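Side-chain contacts in PHOX (PDB 4A9V), which hydrolyses phosphate monoesters as an alkaline phosphatase, using a complex cofactor of iron and calcium held within a beta-propeller: residues 387-392 and 398-403; 286-291 and 430-435; 271-276 and 477-482; 488-493 and 543-548. One frame throughout, in Å; residues are numbered along the deposited sequence.

Interaction 1 (387-392 and 398-403); sequences EWIVVS and VYCTLT. With CA (calcium ion), chain R; CA (calcium ion), chain Q; FEO (mu-oxo-diiron), chain S.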
loop_
_atom_site.group_PDB
_atom_site.type_symbol
_atom_site.label_atom_id
_atom_site.label_comp_id
_atom_site.label_asym_id
_atom_site.label_seq_id
_atom_site.Cartn_x
_atom_site.Cartn_y
_atom_site.Cartn_z
ATOM N N GLU A 387 -6.629 4.031 2.426
ATOM C CA GLU A 387 -5.411 3.538 1.806
ATOM C C GLU A 387 -4.216 3.955 2.663
ATOM O O GLU A 387 -4.134 3.522 3.810
ATOM C CB GLU A 387 -5.350 3.882 0.314
ATOM C CG GLU A 387 -6.391 3.079 -0.466
ATOM C CD GLU A 387 -6.147 3.034 -1.967
ATOM O OE1 GLU A 387 -6.500 4.023 -2.641
ATOM O OE2 GLU A 387 -5.640 2.006 -2.491
ATOM N N TRP A 388 -3.268 4.730 2.151
ATOM C CA TRP A 388 -2.030 4.932 2.905
ATOM C C TRP A 388 -2.209 5.846 4.097
ATOM O O TRP A 388 -2.946 6.835 4.053
ATOM C CB TRP A 388 -0.941 5.523 2.024
ATOM C CG TRP A 388 -0.418 4.593 0.971
ATOM C CD1 TRP A 388 -1.139 3.844 0.052
ATOM C CD2 TRP A 388 0.964 4.516 0.526
ATOM N NE1 TRP A 388 -0.305 3.301 -0.886
ATOM C CE2 TRP A 388 0.965 3.711 -0.682
ATOM C CE3 TRP A 388 2.151 5.105 0.941
ATOM C CZ2 TRP A 388 2.121 3.476 -1.406
ATOM C CZ3 TRP A 388 3.303 4.882 0.184
ATOM C CH2 TRP A 388 3.282 4.093 -0.962
ATOM N N ILE A 389 -1.405 5.576 5.126
ATOM C CA ILE A 389 -1.294 6.411 6.316
ATOM C C ILE A 389 0.159 6.841 6.480
ATOM O O ILE A 389 1.081 6.036 6.268
ATOM C CB ILE A 389 -1.771 5.632 7.562
ATOM C CG1 ILE A 389 -3.235 5.220 7.383
ATOM C CG2 ILE A 389 -1.599 6.474 8.818
ATOM C CD1 ILE A 389 -3.757 4.267 8.440
ATOM N N VAL A 390 0.367 8.098 6.877
ATOM C CA VAL A 390 1.708 8.574 7.209
ATOM C C VAL A 390 1.643 9.411 8.481
ATOM O O VAL A 390 0.599 9.968 8.827
ATOM C CB VAL A 390 2.347 9.412 6.067
ATOM C CG1 VAL A 390 2.641 8.536 4.859
ATOM C CG2 VAL A 390 1.470 10.604 5.703
ATOM N N VAL A 391 2.783 9.519 9.139
ATOM C CA VAL A 391 2.925 10.262 10.378
ATOM C C VAL A 391 3.938 11.385 10.134
ATOM O O VAL A 391 5.065 11.128 9.709
ATOM C CB VAL A 391 3.434 9.329 11.503
ATOM C CG1 VAL A 391 3.625 10.113 12.791
ATOM C CG2 VAL A 391 2.469 8.168 11.720
ATOM N N SER A 392 3.566 12.630 10.401
ATOM C CA SER A 392 4.498 13.733 10.186
ATOM C C SER A 392 5.730 13.560 11.059
ATOM O O SER A 392 5.609 13.438 12.270
ATOM C CB SER A 392 3.847 15.057 10.535
ATOM O OG SER A 392 4.830 16.068 10.593
ATOM N N VAL A 398 -1.215 12.522 11.951
ATOM C CA VAL A 398 -1.351 11.322 11.147
ATOM C C VAL A 398 -2.334 11.627 10.011
ATOM O O VAL A 398 -3.360 12.270 10.232
ATOM C CB VAL A 398 -1.882 10.158 12.015
ATOM C CG1 VAL A 398 -1.863 8.859 11.238
ATOM C CG2 VAL A 398 -1.051 10.033 13.285
ATOM N N TYR A 399 -2.004 11.176 8.800
ATOM C CA TYR A 399 -2.783 11.466 7.597
ATOM C C TYR A 399 -3.130 10.153 6.917
ATOM O O TYR A 399 -2.286 9.255 6.834
ATOM C CB TYR A 399 -1.966 12.326 6.626
ATOM C CG TYR A 399 -1.586 13.684 7.168
ATOM C CD1 TYR A 399 -0.625 13.816 8.163
ATOM C CD2 TYR A 399 -2.167 14.838 6.668
ATOM C CE1 TYR A 399 -0.324 15.050 8.709
ATOM C CE2 TYR A 399 -1.847 16.076 7.179
ATOM C CZ TYR A 399 -0.929 16.186 8.200
ATOM O OH TYR A 399 -0.677 17.423 8.735
ATOM N N CYS A 400 -4.366 10.035 6.439
ATOM C CA CYS A 400 -4.862 8.811 5.830
ATOM C C CYS A 400 -5.701 9.188 4.616
ATOM O O CYS A 400 -6.643 9.977 4.725
ATOM C CB CYS A 400 -5.749 8.068 6.836
ATOM S SG CYS A 400 -6.427 6.499 6.252
ATOM N N THR A 401 -5.400 8.596 3.467
ATOM C CA THR A 401 -6.270 8.785 2.319
ATOM C C THR A 401 -7.518 7.916 2.450
ATOM O O THR A 401 -7.468 6.783 2.945
ATOM C CB THR A 401 -5.543 8.481 1.002
ATOM O OG1 THR A 401 -4.973 7.175 1.077
ATOM C CG2 THR A 401 -4.463 9.508 0.725
ATOM N N LEU A 402 -8.641 8.493 2.049
ATOM C CA LEU A 402 -9.905 7.789 1.924
ATOM C C LEU A 402 -10.287 7.945 0.459
ATOM O O LEU A 402 -10.694 9.032 0.021
ATOM C CB LEU A 402 -10.944 8.434 2.850
ATOM C CG LEU A 402 -10.616 8.429 4.351
ATOM C CD1 LEU A 402 -11.661 9.219 5.127
ATOM C CD2 LEU A 402 -10.549 6.994 4.854
ATOM N N THR A 403 -9.927 6.949 -0.342
ATOM C CA THR A 403 -9.665 7.218 -1.742
ATOM C C THR A 403 -10.942 7.564 -2.523
ATOM O O THR A 403 -10.917 8.410 -3.412
ATOM C CB THR A 403 -8.845 6.083 -2.393
ATOM O OG1 THR A 403 -8.297 6.562 -3.623
ATOM C CG2 THR A 403 -9.665 4.838 -2.665
HETATM CA CA CA R . -6.177 2.818 -4.844
HETATM CA CA CA Q . -2.986 1.757 -3.382
HETATM FE FE1 FEO S . -3.180 -1.896 -3.503
HETATM FE FE2 FEO S . -5.640 -0.072 -1.864
HETATM O O FEO S . -4.288 -0.314 -3.221
HETATM O O HOH W 1 -0.638 1.140 -2.730
HETATM O O HOH W 2 -2.020 -0.545 -4.724
HETATM O O HOH W 3 -1.451 2.820 -5.029
HETATM O O HOH W 4 -4.283 1.237 -5.608
HETATM O O HOH W 5 -6.842 0.579 -5.372
#

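Interaction 2 (286-291 and 430-435); sequences VVYMGD and LRWRTD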
loop_
_atom_site.group_PDB
_atom_site.type_symbol
_atom_site.label_atom_id
_atom_site.label_comp_id
_atom_site.label_asym_id
_atom_site.label_seq_id
_atom_site.Cartn_x
_atom_site.Cartn_y
_atom_site.Cartn_z
ATOM N N VAL A 286 4.215 1.755 17.457
ATOM C CA VAL A 286 2.843 1.952 17.013
ATOM C C VAL A 286 2.812 1.768 15.500
ATOM O O VAL A 286 3.689 2.256 14.787
ATOM C CB VAL A 286 2.350 3.369 17.392
ATOM C CG1 VAL A 286 0.938 3.618 16.885
ATOM C CG2 VAL A 286 2.435 3.569 18.901
ATOM N N VAL A 287 1.816 1.027 15.032
ATOM C CA VAL A 287 1.635 0.803 13.599
ATOM C C VAL A 287 0.192 1.122 13.217
ATOM O O VAL A 287 -0.730 0.428 13.639
ATOM C CB VAL A 287 1.959 -0.651 13.198
ATOM C CG1 VAL A 287 1.939 -0.781 11.684
ATOM C CG2 VAL A 287 3.290 -1.107 13.784
ATOM N N TYR A 288 -0.015 2.213 12.482
ATOM C CA TYR A 288 -1.348 2.558 11.970
ATOM C C TYR A 288 -1.578 1.871 10.623
ATOM O O TYR A 288 -0.673 1.821 9.786
ATOM C CB TYR A 288 -1.489 4.077 11.794
ATOM C CG TYR A 288 -1.407 4.871 13.077
ATOM C CD1 TYR A 288 -2.499 4.966 13.920
ATOM C CD2 TYR A 288 -0.274 5.606 13.390
ATOM C CE1 TYR A 288 -2.450 5.739 15.067
ATOM C CE2 TYR A 288 -0.210 6.380 14.537
ATOM C CZ TYR A 288 -1.315 6.463 15.363
ATOM O OH TYR A 288 -1.282 7.233 16.507
ATOM N N MET A 289 -2.781 1.339 10.412
ATOM C CA MET A 289 -3.060 0.464 9.278
ATOM C C MET A 289 -4.467 0.694 8.735
ATOM O O MET A 289 -5.443 0.561 9.470
ATOM C CB MET A 289 -2.949 -0.998 9.710
ATOM C CG MET A 289 -1.545 -1.417 10.094
ATOM S SD MET A 289 -1.469 -3.098 10.741
ATOM C CE MET A 289 -2.237 -2.866 12.346
ATOM N N GLY A 290 -4.579 0.828 7.419
ATOM C CA GLY A 290 -5.873 0.893 6.753
ATOM C C GLY A 290 -6.250 -0.436 6.119
ATOM O O GLY A 290 -5.384 -1.199 5.687
ATOM N N ASP A 291 -7.557 -0.696 6.056
ATOM C CA ASP A 291 -8.154 -1.836 5.353
ATOM C C ASP A 291 -8.888 -1.307 4.124
ATOM O O ASP A 291 -9.925 -0.659 4.259
ATOM C CB ASP A 291 -9.147 -2.526 6.306
ATOM C CG ASP A 291 -9.747 -3.786 5.746
ATOM O OD1 ASP A 291 -9.328 -4.251 4.662
ATOM O OD2 ASP A 291 -10.616 -4.366 6.440
ATOM N N LEU A 430 -7.904 12.429 5.452
ATOM C CA LEU A 430 -8.228 12.534 6.857
ATOM C C LEU A 430 -6.953 12.731 7.677
ATOM O O LEU A 430 -5.934 12.105 7.395
ATOM C CB LEU A 430 -8.920 11.233 7.263
ATOM C CG LEU A 430 -9.148 10.939 8.738
ATOM C CD1 LEU A 430 -10.104 11.936 9.367
ATOM C CD2 LEU A 430 -9.674 9.524 8.881
ATOM N N ARG A 431 -6.997 13.640 8.647
ATOM C CA ARG A 431 -5.895 13.870 9.570
ATOM C C ARG A 431 -6.379 13.640 10.988
ATOM O O ARG A 431 -7.498 14.025 11.329
ATOM C CB ARG A 431 -5.376 15.306 9.410
ATOM C CG ARG A 431 -4.409 15.754 10.490
ATOM C CD ARG A 431 -3.661 17.019 10.105
ATOM N NE ARG A 431 -4.564 18.125 9.819
ATOM C CZ ARG A 431 -4.195 19.257 9.224
ATOM N NH1 ARG A 431 -2.926 19.458 8.899
ATOM N NH2 ARG A 431 -5.105 20.174 8.938
ATOM N N TRP A 432 -5.514 13.102 11.845
ATOM C CA TRP A 432 -5.775 13.143 13.276
ATOM C C TRP A 432 -4.554 13.501 14.067
ATOM O O TRP A 432 -3.410 13.298 13.647
ATOM C CB TRP A 432 -6.431 11.862 13.819
ATOM C CG TRP A 432 -5.643 10.588 13.647
ATOM C CD1 TRP A 432 -4.764 9.990 14.543
ATOM C CD2 TRP A 432 -5.782 9.631 12.557
ATOM N NE1 TRP A 432 -4.355 8.765 14.077
ATOM C CE2 TRP A 432 -4.937 8.492 12.886
ATOM C CE3 TRP A 432 -6.527 9.597 11.400
ATOM C CZ2 TRP A 432 -4.858 7.375 12.061
ATOM C CZ3 TRP A 432 -6.425 8.488 10.566
ATOM C CH2 TRP A 432 -5.590 7.416 10.875
ATOM N N ARG A 433 -4.816 14.079 15.231
ATOM C CA ARG A 433 -3.802 14.448 16.207
ATOM C C ARG A 433 -4.078 13.703 17.508
ATOM O O ARG A 433 -5.105 13.909 18.164
ATOM C CB ARG A 433 -3.813 15.947 16.458
ATOM C CG ARG A 433 -2.749 16.383 17.446
ATOM C CD ARG A 433 -2.739 17.882 17.612
ATOM N NE ARG A 433 -1.676 18.299 18.511
ATOM C CZ ARG A 433 -1.391 19.564 18.791
ATOM N NH1 ARG A 433 -2.085 20.543 18.230
ATOM N NH2 ARG A 433 -0.372 19.842 19.584
ATOM N N THR A 434 -3.206 12.758 17.817
ATOM C CA THR A 434 -3.360 11.929 18.993
ATOM C C THR A 434 -3.278 12.780 20.267
ATOM O O THR A 434 -2.499 13.732 20.349
ATOM C CB THR A 434 -2.298 10.808 18.975
ATOM O OG1 THR A 434 -2.647 9.784 19.913
ATOM C CG2 THR A 434 -0.901 11.345 19.249
ATOM N N ASP A 435 -4.109 12.461 21.256
ATOM C CA ASP A 435 -4.178 13.291 22.451
ATOM C C ASP A 435 -2.813 13.375 23.133
ATOM O O ASP A 435 -2.069 12.388 23.207
ATOM C CB ASP A 435 -5.232 12.768 23.428
ATOM C CG ASP A 435 -5.492 13.727 24.579
ATOM O OD1 ASP A 435 -5.662 14.938 24.328
ATOM O OD2 ASP A 435 -5.563 13.263 25.739
HETATM O O HOH W 6 -3.455 7.575 18.325
#

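Interaction 3 (271-276 and 477-482); sequences KHENAA and SPDGLG. With CA (calcium ion), chain Q; CA (calcium ion), chain R; FEO (mu-oxo-diiron), chain S.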
loop_
_atom_site.group_PDB
_atom_site.type_symbol
_atom_site.label_atom_id
_atom_site.label_comp_id
_atom_site.label_asym_id
_atom_site.label_seq_id
_atom_site.Cartn_x
_atom_site.Cartn_y
_atom_site.Cartn_z
ATOM N N LYS A 271 -7.451 -6.454 4.481
ATOM C CA LYS A 271 -6.846 -6.094 3.207
ATOM C C LYS A 271 -5.917 -4.889 3.413
ATOM O O LYS A 271 -6.288 -3.733 3.206
ATOM C CB LYS A 271 -7.926 -5.877 2.146
ATOM C CG LYS A 271 -8.724 -7.144 1.935
ATOM C CD LYS A 271 -9.722 -7.091 0.796
ATOM C CE LYS A 271 -10.576 -8.347 0.817
ATOM N NZ LYS A 271 -11.634 -8.347 -0.226
ATOM N N HIS A 272 -4.747 -5.188 3.971
ATOM C CA HIS A 272 -3.815 -4.162 4.433
ATOM C C HIS A 272 -3.296 -3.332 3.288
ATOM O O HIS A 272 -2.710 -3.875 2.352
ATOM C CB HIS A 272 -2.614 -4.826 5.096
ATOM C CG HIS A 272 -2.912 -5.476 6.415
ATOM N ND1 HIS A 272 -2.819 -4.801 7.584
ATOM C CD2 HIS A 272 -3.232 -6.782 6.740
ATOM C CE1 HIS A 272 -3.082 -5.634 8.599
ATOM N NE2 HIS A 272 -3.338 -6.841 8.090
ATOM N N GLU A 273 -3.351 -2.008 3.429
ATOM C CA GLU A 273 -2.718 -1.107 2.468
ATOM C C GLU A 273 -1.265 -0.842 2.868
ATOM O O GLU A 273 -0.344 -1.354 2.236
ATOM C CB GLU A 273 -3.490 0.195 2.334
ATOM C CG GLU A 273 -2.905 1.102 1.260
ATOM C CD GLU A 273 -3.553 0.937 -0.099
ATOM O OE1 GLU A 273 -4.654 0.333 -0.157
ATOM O OE2 GLU A 273 -2.971 1.447 -1.091
ATOM N N ASN A 274 -1.046 -0.035 3.906
ATOM C CA ASN A 274 0.307 0.212 4.409
ATOM C C ASN A 274 0.362 0.104 5.928
ATOM O O ASN A 274 -0.604 -0.280 6.584
ATOM C CB ASN A 274 0.921 1.530 3.861
ATOM C CG ASN A 274 0.654 2.743 4.740
ATOM O OD1 ASN A 274 -0.401 2.867 5.363
ATOM N ND2 ASN A 274 1.559 3.715 4.681
ATOM N N ALA A 275 1.545 0.364 6.471
ATOM C CA ALA A 275 1.806 0.185 7.889
ATOM C C ALA A 275 2.692 1.340 8.347
ATOM O O ALA A 275 3.867 1.409 8.008
ATOM C CB ALA A 275 2.490 -1.152 8.130
ATOM N N ALA A 276 2.075 2.322 8.992
ATOM C CA ALA A 276 2.738 3.581 9.329
ATOM C C ALA A 276 3.301 3.516 10.739
ATOM O O ALA A 276 2.549 3.382 11.702
ATOM C CB ALA A 276 1.758 4.739 9.215
ATOM N N SER A 477 -9.055 10.583 -6.161
ATOM C CA SER A 477 -8.648 9.299 -5.609
ATOM C C SER A 477 -7.199 9.323 -5.113
ATOM O O SER A 477 -6.374 8.497 -5.509
ATOM C CB SER A 477 -8.843 8.189 -6.639
ATOM O OG SER A 477 -10.185 8.147 -7.097
ATOM N N PRO A 478 -6.900 10.214 -4.161
ATOM C CA PRO A 478 -5.607 10.118 -3.493
ATOM C C PRO A 478 -5.462 8.747 -2.830
ATOM O O PRO A 478 -6.440 8.171 -2.353
ATOM C CB PRO A 478 -5.672 11.236 -2.451
ATOM C CG PRO A 478 -7.129 11.336 -2.125
ATOM C CD PRO A 478 -7.842 11.079 -3.427
ATOM N N ASP A 479 -4.242 8.228 -2.819
ATOM C CA ASP A 479 -4.006 6.837 -2.461
ATOM C C ASP A 479 -2.703 6.785 -1.659
ATOM O O ASP A 479 -2.735 6.841 -0.422
ATOM C CB ASP A 479 -4.000 5.980 -3.751
ATOM C CG ASP A 479 -3.742 4.497 -3.519
ATOM O OD1 ASP A 479 -3.062 4.124 -2.541
ATOM O OD2 ASP A 479 -4.109 3.706 -4.421
ATOM N N GLY A 480 -1.565 6.877 -2.336
ATOM C CA GLY A 480 -0.298 6.929 -1.636
ATOM C C GLY A 480 -0.041 8.268 -0.969
ATOM O O GLY A 480 -0.504 9.318 -1.423
ATOM N N LEU A 481 0.781 8.226 0.077
ATOM C CA LEU A 481 1.242 9.417 0.788
ATOM C C LEU A 481 2.685 9.201 1.210
ATOM O O LEU A 481 3.081 8.073 1.521
ATOM C CB LEU A 481 0.411 9.659 2.048
ATOM C CG LEU A 481 -1.064 10.020 1.904
ATOM C CD1 LEU A 481 -1.688 10.097 3.288
ATOM C CD2 LEU A 481 -1.245 11.326 1.153
ATOM N N GLY A 482 3.437 10.288 1.339
ATOM C CA GLY A 482 4.747 10.221 1.967
ATOM C C GLY A 482 5.127 11.575 2.507
ATOM O O GLY A 482 4.892 12.580 1.859
HETATM CA CA CA Q . -2.986 1.757 -3.382
HETATM CA CA CA R . -6.177 2.818 -4.844
HETATM FE FE1 FEO S . -3.180 -1.896 -3.503
HETATM FE FE2 FEO S . -5.640 -0.072 -1.864
HETATM O O FEO S . -4.288 -0.314 -3.221
HETATM O O HOH W 2 -2.020 -0.545 -4.724
HETATM O O HOH W 1 -0.638 1.140 -2.730
HETATM O O HOH W 3 -1.451 2.820 -5.029
HETATM O O HOH W 4 -4.283 1.237 -5.608
HETATM O O HOH W 5 -6.842 0.579 -5.372
#

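Interaction 4 (488-493 and 543-548); sequences RLWILT and KTLFVG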
loop_
_atom_site.group_PDB
_atom_site.type_symbol
_atom_site.label_atom_id
_atom_site.label_comp_id
_atom_site.label_asym_id
_atom_site.label_seq_id
_atom_site.Cartn_x
_atom_site.Cartn_y
_atom_site.Cartn_z
ATOM N N ARG A 488 7.120 18.311 3.945
ATOM C CA ARG A 488 6.208 18.296 2.809
ATOM C C ARG A 488 5.438 16.979 2.793
ATOM O O ARG A 488 6.021 15.919 2.978
ATOM C CB ARG A 488 6.974 18.445 1.493
ATOM C CG ARG A 488 7.420 19.865 1.170
ATOM C CD ARG A 488 8.350 19.919 -0.039
ATOM N NE ARG A 488 9.708 19.500 0.300
ATOM C CZ ARG A 488 10.658 20.316 0.745
ATOM N NH1 ARG A 488 10.419 21.610 0.896
ATOM N NH2 ARG A 488 11.848 19.821 1.056
ATOM N N LEU A 489 4.146 17.064 2.505
ATOM C CA LEU A 489 3.292 15.905 2.317
ATOM C C LEU A 489 3.080 15.650 0.836
ATOM O O LEU A 489 2.453 16.449 0.139
ATOM C CB LEU A 489 1.938 16.126 3.002
ATOM C CG LEU A 489 0.938 14.979 2.837
ATOM C CD1 LEU A 489 1.444 13.696 3.481
ATOM C CD2 LEU A 489 -0.408 15.379 3.427
ATOM N N TRP A 490 3.541 14.500 0.380
ATOM C CA TRP A 490 3.429 14.094 -1.013
ATOM C C TRP A 490 2.240 13.181 -1.170
ATOM O O TRP A 490 2.022 12.283 -0.355
ATOM C CB TRP A 490 4.717 13.397 -1.441
ATOM C CG TRP A 490 5.926 14.286 -1.336
ATOM C CD1 TRP A 490 6.733 14.499 -0.227
ATOM C CD2 TRP A 490 6.451 15.165 -2.373
ATOM N NE1 TRP A 490 7.715 15.407 -0.512
ATOM C CE2 TRP A 490 7.604 15.840 -1.793
ATOM C CE3 TRP A 490 6.106 15.428 -3.687
ATOM C CZ2 TRP A 490 8.373 16.730 -2.519
ATOM C CZ3 TRP A 490 6.873 16.342 -4.403
ATOM C CH2 TRP A 490 7.994 16.959 -3.839
ATOM N N ILE A 491 1.400 13.483 -2.161
ATOM C CA ILE A 491 0.108 12.834 -2.375
ATOM C C ILE A 491 0.113 12.185 -3.759
ATOM O O ILE A 491 0.409 12.849 -4.753
ATOM C CB ILE A 491 -1.039 13.870 -2.350
ATOM C CG1 ILE A 491 -1.104 14.594 -1.004
ATOM C CG2 ILE A 491 -2.362 13.199 -2.675
ATOM C CD1 ILE A 491 -1.933 15.865 -1.026
ATOM N N LEU A 492 -0.142 10.882 -3.814
ATOM C CA LEU A 492 -0.045 10.115 -5.051
ATOM C C LEU A 492 -1.450 9.638 -5.405
ATOM O O LEU A 492 -2.214 9.282 -4.514
ATOM C CB LEU A 492 0.890 8.917 -4.839
ATOM C CG LEU A 492 2.380 9.231 -4.655
ATOM C CD1 LEU A 492 2.723 9.958 -3.360
ATOM C CD2 LEU A 492 3.184 7.951 -4.741
ATOM N N THR A 493 -1.799 9.617 -6.688
ATOM C CA THR A 493 -3.167 9.283 -7.064
ATOM C C THR A 493 -3.327 7.980 -7.835
ATOM O O THR A 493 -2.471 7.575 -8.628
ATOM C CB THR A 493 -3.896 10.421 -7.815
ATOM O OG1 THR A 493 -3.465 10.508 -9.183
ATOM C CG2 THR A 493 -3.678 11.745 -7.146
ATOM N N LYS A 543 17.700 14.596 -1.996
ATOM C CA LYS A 543 17.944 15.102 -3.343
ATOM C C LYS A 543 17.435 14.168 -4.446
ATOM O O LYS A 543 17.401 14.549 -5.616
ATOM C CB LYS A 543 19.431 15.405 -3.524
ATOM C CG LYS A 543 19.905 16.527 -2.626
ATOM C CD LYS A 543 21.404 16.700 -2.723
ATOM C CE LYS A 543 21.875 17.861 -1.871
ATOM N NZ LYS A 543 23.361 17.968 -1.871
ATOM N N THR A 544 17.033 12.957 -4.070
ATOM C CA THR A 544 16.372 12.048 -4.992
ATOM C C THR A 544 15.067 11.568 -4.378
ATOM O O THR A 544 15.024 11.138 -3.228
ATOM C CB THR A 544 17.252 10.827 -5.342
ATOM O OG1 THR A 544 18.501 11.278 -5.873
ATOM C CG2 THR A 544 16.573 9.941 -6.368
ATOM N N LEU A 545 13.995 11.706 -5.149
ATOM C CA LEU A 545 12.688 11.173 -4.798
ATOM C C LEU A 545 12.417 9.998 -5.722
ATOM O O LEU A 545 12.443 10.153 -6.944
ATOM C CB LEU A 545 11.619 12.272 -4.970
ATOM C CG LEU A 545 10.179 11.985 -4.503
ATOM C CD1 LEU A 545 9.358 13.271 -4.491
ATOM C CD2 LEU A 545 9.490 10.947 -5.372
ATOM N N PHE A 546 12.275 8.807 -5.144
ATOM C CA PHE A 546 11.936 7.610 -5.905
ATOM C C PHE A 546 10.423 7.412 -5.879
ATOM O O PHE A 546 9.805 7.504 -4.819
ATOM C CB PHE A 546 12.628 6.383 -5.299
ATOM C CG PHE A 546 14.127 6.494 -5.247
ATOM C CD1 PHE A 546 14.893 6.159 -6.349
ATOM C CD2 PHE A 546 14.778 6.904 -4.088
ATOM C CE1 PHE A 546 16.274 6.208 -6.294
ATOM C CE2 PHE A 546 16.158 6.956 -4.033
ATOM C CZ PHE A 546 16.907 6.622 -5.140
ATOM N N VAL A 547 9.828 7.177 -7.046
ATOM C CA VAL A 547 8.379 7.051 -7.144
ATOM C C VAL A 547 8.048 5.961 -8.161
ATOM O O VAL A 547 8.735 5.811 -9.172
ATOM C CB VAL A 547 7.714 8.400 -7.519
ATOM C CG1 VAL A 547 8.200 8.909 -8.869
ATOM C CG2 VAL A 547 6.197 8.282 -7.498
ATOM N N GLY A 548 7.012 5.185 -7.878
ATOM C CA GLY A 548 6.594 4.113 -8.767
ATOM C C GLY A 548 5.551 4.527 -9.790
ATOM O O GLY A 548 4.623 5.301 -9.509
#

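Interaction 1 (387-392 and 398-403)
A beta hairpin of the propeller, in which Glu-387 is hydrogen-bonded to Thr-401 and Ile-389 packs between Val-398 and Cys-400, illustrates how the start of a strand can deliver a metal ligand. Strands 387-391 and 398-402 run antiparallel, and Val-390 and Tyr-399 exchange two backbone hydrogen bonds. Nearer the metals, Glu-387 N gives a bond of 2.9 Å to Thr-401 O, coming in 35° above the carbonyl plane. Ile-389 splits its branches with chi1 at -60°: CG2, opposite the backbone N, presses on Val-398 CG1 at an unusually tight 3.4 Å, while CG1 lies 3.6 Å from Cys-400 SG. With an alanine here, CG2 against Val-398 and CG1 against Cys-400 SG would both be gone, and a gap would probably open beside Tyr-288, which touches the same isoleucine. The Glu-387 carboxylate grips the chain R calcium with OE1 and OE2, both at 2.5 Å. OE2 also binds FE2 of the mu-oxo-diiron group at 2.2 Å and the chain Q calcium at 2.8 Å. At the indole edge, in its plane, Trp-388 NE1 donates to water 1, itself a ligand of the chain Q calcium. One carboxylate oxygen thus ties three cations together, and the hairpin's backbone bonds tether the residue that carries it.

Interaction 2 (286-291 and 430-435)
Across the interior of the beta-propeller, Tyr-288 of strand 284-290 meets Trp-432 of strand 428-434, a worked case of two strands joined mainly through their rings. The backbones stay well apart, with 11.5 Å between Tyr-288 CA and Trp-432 CA, and no hydrogen bond passes directly between the segments. The tight part is an offset edge-to-face pair: the indole turns its edge to the tyrosine face, with the planes at 72°. Trp-432 NE1 approaches Tyr-288 CE1 to 3.7 Å, and Trp-432 CZ2 lies 3.9 Å from Tyr-288 CD1. With chi1 at 60°, CG of Trp-432 sits between its own backbone N and carbonyl carbon, and from there the NE1-CZ2 edge is presented to Tyr-288. Val-286 CG1 lies over the other tyrosine face, toward its rim. Within this packing Trp-432 NE1 is buried without a hydrogen-bonding partner. The phenol end is looser and polar. Tyr-288 OH comes no nearer to Thr-434 than 4.5 Å, at CB, and water 6 bridges the two residues. His-439 ND1 also hydrogen-bonds to the phenol oxygen, and Asp-438 O to the threonine hydroxyl. Water 6 lies 2.9 Å from Tyr-288 OH and donates to Thr-434 OG1 at 2.8 Å.

Interaction 3 (271-276 and 477-482)
Glu-273 and Asp-479 bring their carboxylates together in the metal site at the heart of the beta-propeller, and the example shows how cations can join two acidic side chains. The side chains cross at about a right angle, with the carboxylate planes 66° apart. Glu-273 starts out extended and then bends at chi2, 93°, which brings the carboxylate between the metals, one oxygen to each: OE1 lies 2.0 Å from FE2 of the mu-oxo-diiron group, and OE2 lies 2.3 Å from the chain Q calcium. Asp-479 meets that calcium with both oxygens, OD1 and OD2, each at 2.5 Å. Its OD2 also reaches the chain R calcium at 2.3 Å. Glu-273 OE2 and Asp-479 OD1 approach to 3.0 Å without a hydrogen bond, a closeness that the shared calcium probably makes tolerable. Glu-194, Asp-292 and Glu-387 complete the carboxylate set around FE2. Asp-479 stands in a classic beta bulge, set with Gly-480 against Leu-492 of the next strand. The chain Q calcium is linked to the iron pair by the oxo atom, FEO O, 2.5 Å away.

Interaction 4 (488-493 and 543-548)
Trp-490 and Leu-545 meet between two four-stranded antiparallel sheets of the beta-propeller, an instance of sheet-on-sheet packing with no hydrogen bond across it. The aromatic part is a CH-pi contact. Leu-545 CD1 sits 3.8 Å from the centroid of the Trp-490 six-membered ring, only 4° off its normal, so that the methyl is nearly equidistant from all six ring atoms. Leu-545, with CG anti to its N (chi1 -173°), extends toward the indole and so sets CD1 over that face, while Phe-524 meets the indole edge-to-face. The polar end of the indole finds its partner outside the segments: NE1 donates to Asp-484 OD2, which also forms a salt bridge with Arg-488. With an alanine at Trp-490, Leu-545 CD1 would probably lose the flat surface beneath it and Asp-484 one of its donors. The purely aliphatic part comes two residues further along each strand. There Leu-492 and Val-547 lie alongside each other, pointing opposite ways, with Leu-492 CD2 4.1 Å from Val-547 CG2.

How the interactions relate
All four contacts are buried, yet their chemistry changes with distance from the propeller centre. Interactions 1 and 3 share both calcium ions and the diiron group, and are joined besides by a bond from Thr-401 OG1 to Asp-479 O. Interaction 1 alone adds regular strand pairing. Interactions 2 and 4 lie further out and rely mainly on aromatic and aliphatic packing; their nearest atoms are about 7 Å apart. Each nonetheless continues a sheet that reaches the metals: strand 428-434 of interaction 2 neighbours strand 398-402 of interaction 1, and strand 489-493 of interaction 4 neighbours strand 478-483 of interaction 3. Metal binding thus dominates near the centre, and ring and aliphatic packing further out.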